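Local structure of aspartate carbamoyltransferase (Leishmania major, 7K46) at residues Phe58-Ser63 / Arg113-Glu118; Tyr239-Gln244 / Met286-Arg291. The protein probably catalyses transfer of the carbamoyl group from carbamoyl phosphate to L-aspartate, giving N-carbamoyl-L-aspartate and phosphate, an early step of pyrimidine synthesis. One frame throughout, in Å; residues are numbered along the deposited sequence.

Contact 1 of 2, residues Phe58-Ser63 / Arg113-Glu118; sequences FFEDSS and RHAKEE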
loop_
_atom_site.group_PDB
_atom_site.type_symbol
_atom_site.label_atom_id
_atom_site.label_comp_id
_atom_site.label_asym_id
_atom_site.label_seq_id
_atom_site.Cartn_x
_atom_site.Cartn_y
_atom_site.Cartn_z
ATOM N N PHE A 58 8.899 3.972 7.629
ATOM C CA PHE A 58 10.229 3.686 7.101
ATOM C C PHE A 58 10.816 4.971 6.531
ATOM O O PHE A 58 10.347 5.483 5.507
ATOM C CB PHE A 58 10.176 2.573 6.050
ATOM C CG PHE A 58 10.262 1.183 6.627
ATOM C CD1 PHE A 58 9.411 0.778 7.648
ATOM C CD2 PHE A 58 11.187 0.269 6.129
ATOM C CE1 PHE A 58 9.489 -0.510 8.180
ATOM C CE2 PHE A 58 11.277 -1.019 6.657
ATOM C CZ PHE A 58 10.425 -1.413 7.676
ATOM N N PHE A 59 11.819 5.510 7.220
ATOM C CA PHE A 59 12.496 6.720 6.776
ATOM C C PHE A 59 13.623 6.430 5.799
ATOM O O PHE A 59 14.139 7.360 5.167
ATOM C CB PHE A 59 13.040 7.495 7.981
ATOM C CG PHE A 59 11.968 8.151 8.808
ATOM C CD1 PHE A 59 11.266 7.424 9.756
ATOM C CD2 PHE A 59 11.662 9.493 8.634
ATOM C CE1 PHE A 59 10.274 8.018 10.516
ATOM C CE2 PHE A 59 10.671 10.094 9.399
ATOM C CZ PHE A 59 9.978 9.350 10.341
ATOM N N GLU A 60 14.026 5.176 5.677
ATOM C CA GLU A 60 14.939 4.742 4.636
ATOM C C GLU A 60 14.328 3.527 3.954
ATOM O O GLU A 60 13.577 2.766 4.566
ATOM C CB GLU A 60 16.330 4.414 5.205
ATOM C CG GLU A 60 16.311 3.526 6.436
ATOM C CD GLU A 60 17.706 3.179 6.921
ATOM O OE1 GLU A 60 18.657 3.861 6.475
ATOM O OE2 GLU A 60 17.849 2.231 7.739
ATOM N N ASP A 61 14.635 3.366 2.675
ATOM C CA ASP A 61 14.100 2.237 1.930
ATOM C C ASP A 61 14.761 0.943 2.386
ATOM O O ASP A 61 15.987 0.863 2.493
ATOM C CB ASP A 61 14.322 2.438 0.432
ATOM C CG ASP A 61 13.455 3.541 -0.141
ATOM O OD1 ASP A 61 12.594 4.071 0.598
ATOM O OD2 ASP A 61 13.630 3.870 -1.334
ATOM N N SER A 62 13.941 -0.071 2.668
ATOM C CA SER A 62 14.433 -1.441 2.822
ATOM C C SER A 62 13.245 -2.342 2.481
ATOM O O SER A 62 12.562 -2.860 3.367
ATOM C CB SER A 62 14.984 -1.743 4.217
ATOM O OG SER A 62 15.425 -3.098 4.299
ATOM N N SER A 63 13.001 -2.498 1.171
ATOM C CA SER A 63 11.832 -3.245 0.726
ATOM C C SER A 63 11.876 -4.684 1.211
ATOM O O SER A 63 10.826 -5.258 1.515
ATOM C CB SER A 63 11.721 -3.199 -0.796
ATOM O OG SER A 63 11.429 -1.880 -1.237
ATOM N N ARG A 113 11.774 2.079 10.952
ATOM C CA ARG A 113 13.070 1.990 10.286
ATOM C C ARG A 113 13.615 3.404 10.115
ATOM O O ARG A 113 13.086 4.196 9.323
ATOM C CB ARG A 113 12.936 1.277 8.942
ATOM C CG ARG A 113 14.203 1.255 8.124
ATOM C CD ARG A 113 15.079 0.081 8.499
ATOM N NE ARG A 113 16.266 0.009 7.656
ATOM C CZ ARG A 113 16.853 -1.122 7.279
ATOM N NH1 ARG A 113 16.383 -2.304 7.653
ATOM N NH2 ARG A 113 17.934 -1.064 6.498
ATOM N N HIS A 114 14.663 3.721 10.869
ATOM C CA HIS A 114 15.292 5.035 10.851
ATOM C C HIS A 114 16.778 4.822 11.083
ATOM O O HIS A 114 17.156 3.979 11.898
ATOM C CB HIS A 114 14.701 5.938 11.942
ATOM C CG HIS A 114 14.988 7.398 11.760
ATOM N ND1 HIS A 114 16.257 7.930 11.869
ATOM C CD2 HIS A 114 14.162 8.443 11.512
ATOM C CE1 HIS A 114 16.200 9.237 11.677
ATOM N NE2 HIS A 114 14.942 9.573 11.455
ATOM N N ALA A 115 17.619 5.571 10.365
ATOM C CA ALA A 115 19.060 5.366 10.507
ATOM C C ALA A 115 19.571 5.762 11.892
ATOM O O ALA A 115 20.582 5.217 12.354
ATOM C CB ALA A 115 19.821 6.139 9.429
ATOM N N LYS A 116 18.906 6.700 12.567
ATOM C CA LYS A 116 19.422 7.252 13.819
ATOM C C LYS A 116 18.876 6.487 15.019
ATOM O O LYS A 116 17.661 6.333 15.161
ATOM C CB LYS A 116 19.053 8.730 13.947
ATOM C CG LYS A 116 19.599 9.612 12.836
ATOM C CD LYS A 116 21.115 9.603 12.825
ATOM C CE LYS A 116 21.676 10.667 11.892
ATOM N NZ LYS A 116 23.169 10.696 11.923
ATOM N N GLU A 117 19.773 6.035 15.904
ATOM C CA GLU A 117 19.303 5.388 17.127
ATOM C C GLU A 117 18.463 6.346 17.970
ATOM O O GLU A 117 17.540 5.907 18.671
ATOM C CB GLU A 117 20.489 4.837 17.929
ATOM C CG GLU A 117 21.463 5.890 18.405
ATOM C CD GLU A 117 22.761 5.305 18.956
ATOM O OE1 GLU A 117 22.747 4.180 19.505
ATOM O OE2 GLU A 117 23.800 5.983 18.832
ATOM N N GLU A 118 18.739 7.655 17.877
ATOM C CA GLU A 118 17.933 8.665 18.566
ATOM C C GLU A 118 16.461 8.576 18.182
ATOM O O GLU A 118 15.578 8.843 19.008
ATOM C CB GLU A 118 18.457 10.066 18.245
ATOM C CG GLU A 118 19.835 10.377 18.798
ATOM C CD GLU A 118 20.972 9.853 17.936
ATOM O OE1 GLU A 118 20.719 9.082 16.984
ATOM O OE2 GLU A 118 22.133 10.222 18.219
#
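R113 reaches across to E60 in a salt bridge carried by one oxygen: R113 NE donates to E60 OE2 at 2.7 Å, with an N-H...O angle of 145°. The carboxylate and guanidinium planes stand 55° apart, and OE2 is met on its anti side, out of the carboxylate plane, so this is not a flat two-pronged pair. E60, extended beyond CG, carries OE2 out to R113 NE. On the other end of the guanidinium, NH1 bonds to the carbonyl of A134, while S62 CB lies over one face, 3.6 Å from R113 CZ.

Apolar contacts begin lower on the same side chain. R113 CB sits over the centre of the F58 ring, a CH-pi contact 3.5 Å from the centroid. The bend about CB-CG (chi2 86°) lets the chain leave that ring face and pass E60, with the CG atoms of R113 and E60 3.5 Å apart. Further along, H114 CD2 lies over one face of the F59 ring, offset toward the rim and 3.5 Å from F59 CG; the rings meet obliquely. H114 ND1 accepts K116 N in the ring plane at 3.0 Å, which fixes the turn of the imidazole.

Backbone bonds join the strand ends: F58 pairs with R113 in a parallel bridge, and F59 N donates to R113 O at 2.8 Å. S62 then occupies the N-cap position of helix 63-74 at the start of an SSRT sequence, consistent with the carbamoyl phosphate loop of this family. The F58 ring and S62 pack against R113, while E60 and the A134 carbonyl bond its NE and NH1; together they probably restrict its guanidinium orientation beside that loop.

Contact 2 of 2, residues Tyr239-Gln244 / Met286-Arg291; sequences YATRLQ and MHPLPR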
loop_
_atom_site.group_PDB
_atom_site.type_symbol
_atom_site.label_atom_id
_atom_site.label_comp_id
_atom_site.label_asym_id
_atom_site.label_seq_id
_atom_site.Cartn_x
_atom_site.Cartn_y
_atom_site.Cartn_z
ATOM N N TYR A 239 29.273 -16.632 6.749
ATOM C CA TYR A 239 28.299 -15.536 6.782
ATOM C C TYR A 239 28.946 -14.342 6.089
ATOM O O TYR A 239 29.819 -13.679 6.656
ATOM C CB TYR A 239 27.875 -15.225 8.221
ATOM C CG TYR A 239 26.729 -14.224 8.371
ATOM C CD1 TYR A 239 26.962 -12.855 8.307
ATOM C CD2 TYR A 239 25.431 -14.655 8.607
ATOM C CE1 TYR A 239 25.928 -11.936 8.453
ATOM C CE2 TYR A 239 24.380 -13.741 8.745
ATOM C CZ TYR A 239 24.637 -12.390 8.674
ATOM O OH TYR A 239 23.614 -11.494 8.825
ATOM N N ALA A 240 28.521 -14.077 4.858
ATOM C CA ALA A 240 29.096 -13.027 4.032
ATOM C C ALA A 240 28.270 -11.746 4.115
ATOM O O ALA A 240 27.054 -11.773 4.329
ATOM C CB ALA A 240 29.191 -13.484 2.574
ATOM N N THR A 241 28.946 -10.612 3.930
ATOM C CA THR A 241 28.281 -9.318 3.897
ATOM C C THR A 241 28.885 -8.484 2.774
ATOM O O THR A 241 29.973 -8.772 2.266
ATOM C CB THR A 241 28.404 -8.551 5.232
ATOM O OG1 THR A 241 29.788 -8.315 5.520
ATOM C CG2 THR A 241 27.767 -9.334 6.383
ATOM N N ARG A 242 28.168 -7.423 2.426
ATOM C CA ARG A 242 28.511 -6.560 1.304
ATOM C C ARG A 242 29.559 -5.524 1.708
ATOM O O ARG A 242 29.397 -4.836 2.721
ATOM C CB ARG A 242 27.240 -5.858 0.820
ATOM C CG ARG A 242 27.265 -5.405 -0.615
ATOM C CD ARG A 242 26.039 -4.564 -0.929
ATOM N NE ARG A 242 26.232 -3.183 -0.516
ATOM C CZ ARG A 242 25.781 -2.136 -1.192
ATOM N NH1 ARG A 242 25.083 -2.281 -2.307
ATOM N NH2 ARG A 242 26.052 -0.911 -0.746
ATOM N N LEU A 243 30.620 -5.400 0.903
ATOM C CA LEU A 243 31.630 -4.352 1.065
ATOM C C LEU A 243 31.226 -3.113 0.269
ATOM O O LEU A 243 31.185 -3.155 -0.965
ATOM C CB LEU A 243 32.999 -4.828 0.579
ATOM C CG LEU A 243 33.983 -5.602 1.447
ATOM C CD1 LEU A 243 34.544 -4.729 2.554
ATOM C CD2 LEU A 243 33.318 -6.845 2.004
ATOM N N GLN A 244 30.963 -2.009 0.961
ATOM C CA GLN A 244 30.666 -0.738 0.311
ATOM C C GLN A 244 31.878 0.185 0.397
ATOM O O GLN A 244 32.582 0.207 1.412
ATOM C CB GLN A 244 29.448 -0.068 0.952
ATOM N N MET A 286 25.518 -18.021 4.188
ATOM C CA MET A 286 24.458 -17.079 4.494
ATOM C C MET A 286 24.915 -15.670 4.133
ATOM O O MET A 286 26.107 -15.396 3.979
ATOM C CB MET A 286 24.065 -17.158 5.982
ATOM C CG MET A 286 23.477 -18.520 6.386
ATOM S SD MET A 286 23.291 -18.702 8.180
ATOM C CE MET A 286 22.238 -17.297 8.594
ATOM N N HIS A 287 23.942 -14.776 4.007
ATOM C CA HIS A 287 24.186 -13.393 3.617
ATOM C C HIS A 287 22.891 -12.648 3.904
ATOM O O HIS A 287 21.828 -13.088 3.455
ATOM C CB HIS A 287 24.559 -13.308 2.133
ATOM C CG HIS A 287 25.078 -11.973 1.695
ATOM N ND1 HIS A 287 24.446 -10.785 1.996
ATOM C CD2 HIS A 287 26.159 -11.645 0.944
ATOM C CE1 HIS A 287 25.117 -9.782 1.457
ATOM N NE2 HIS A 287 26.161 -10.277 0.814
ATOM N N PRO A 288 22.928 -11.549 4.662
ATOM C CA PRO A 288 21.672 -10.849 4.987
ATOM C C PRO A 288 20.996 -10.219 3.779
ATOM O O PRO A 288 19.775 -9.996 3.826
ATOM C CB PRO A 288 22.115 -9.785 6.007
ATOM C CG PRO A 288 23.588 -9.545 5.684
ATOM C CD PRO A 288 24.108 -10.907 5.271
ATOM N N LEU A 289 21.758 -9.929 2.707
ATOM C CA LEU A 289 21.346 -9.373 1.419
ATOM C C LEU A 289 21.001 -7.888 1.564
ATOM O O LEU A 289 20.619 -7.448 2.652
ATOM C CB LEU A 289 20.171 -10.167 0.828
ATOM C CG LEU A 289 20.518 -11.617 0.465
ATOM C CD1 LEU A 289 19.317 -12.358 -0.111
ATOM C CD2 LEU A 289 21.691 -11.669 -0.527
ATOM N N PRO A 290 21.141 -7.074 0.501
ATOM C CA PRO A 290 21.556 -7.439 -0.858
ATOM C C PRO A 290 23.038 -7.759 -0.988
ATOM O O PRO A 290 23.848 -7.315 -0.175
ATOM C CB PRO A 290 21.212 -6.181 -1.673
ATOM C CG PRO A 290 21.349 -5.075 -0.687
ATOM C CD PRO A 290 20.856 -5.630 0.612
ATOM N N ARG A 291 23.375 -8.529 -2.015
ATOM C CA ARG A 291 24.749 -8.835 -2.381
ATOM C C ARG A 291 25.115 -8.115 -3.671
ATOM O O ARG A 291 24.249 -7.766 -4.480
ATOM C CB ARG A 291 24.935 -10.343 -2.585
ATOM C CG ARG A 291 24.054 -10.882 -3.715
ATOM C CD ARG A 291 24.476 -12.264 -4.193
ATOM N NE ARG A 291 23.458 -12.830 -5.073
ATOM C CZ ARG A 291 23.496 -14.058 -5.574
ATOM N NH1 ARG A 291 24.531 -14.859 -5.368
ATOM N NH2 ARG A 291 22.460 -14.501 -6.280
#
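A240 and M286 join the ends of two parallel strands, 237-240 and 284-286, at the edge of the Rossmann-like sheet of the aspartate-binding domain, where the second strand runs into the family's HPLPR sequence. A240 N donates to M286 O at 2.9 Å. The A240 carbonyl meets H287 and P288: its O lies over one face of the imidazole, 3.3 Å from H287 CG, and 3.2 Å from P288 CD. H287 CA also approaches this oxygen in a CA-H...O contact, yet the buried atom has no conventional hydrogen-bond partner in the model. T241 CA covers the same imidazole face, 4.1 Å from the centroid. With CG trans to its own nitrogen (chi1 -169°), H287 lays its ring along the 240-241 backbone.

The Y239 ring is met obliquely from two places: M286 CB touches Y239 CD2 at 3.9 Å, and P288 CD touches Y239 CZ at 3.7 Å. Farther along, the aliphatic part of R242 runs past the carbonyl oxygen of P290, with R242 CD 3.6 Å from P290 O.

A second shell sets these groups. D148 bonds Y239 OH, I167 O holds T241 OG1, and E294 takes H287 NE2, while Q310 binds the backbone N of H287. The R291 side chain turns away from 239-244 to form salt bridges with D300 and with D98 of the second subunit, and R64 packs on L289 and P290, which a cis peptide joins. The remaining imidazole nitrogen, H287 ND1, accepts L289 N at 2.9 Å, with the donor 16° out of the ring plane.

In the fold
From the N terminus, strand 53-58 enters contact 1 first; the chain then passes helix 63-74, strand 79-80 and helix 96-104 before strand 109-113 returns to close that loop of 49 residues. Contact 2 opens later, in the second domain, at strand 237-240 and closes after 41 intervening residues, at the end of strand 284-286. The two therefore follow in series, neither nested nor crossed. Each joins neighbouring parallel strands where they run out into loops, one in each sheet. The centres of contact 1 and contact 2 lie about 19 Å apart, and the two do not touch. Helix 63-74, which starts at the last residue of 58-63, packs on 286-291, and both contacts reach the second subunit.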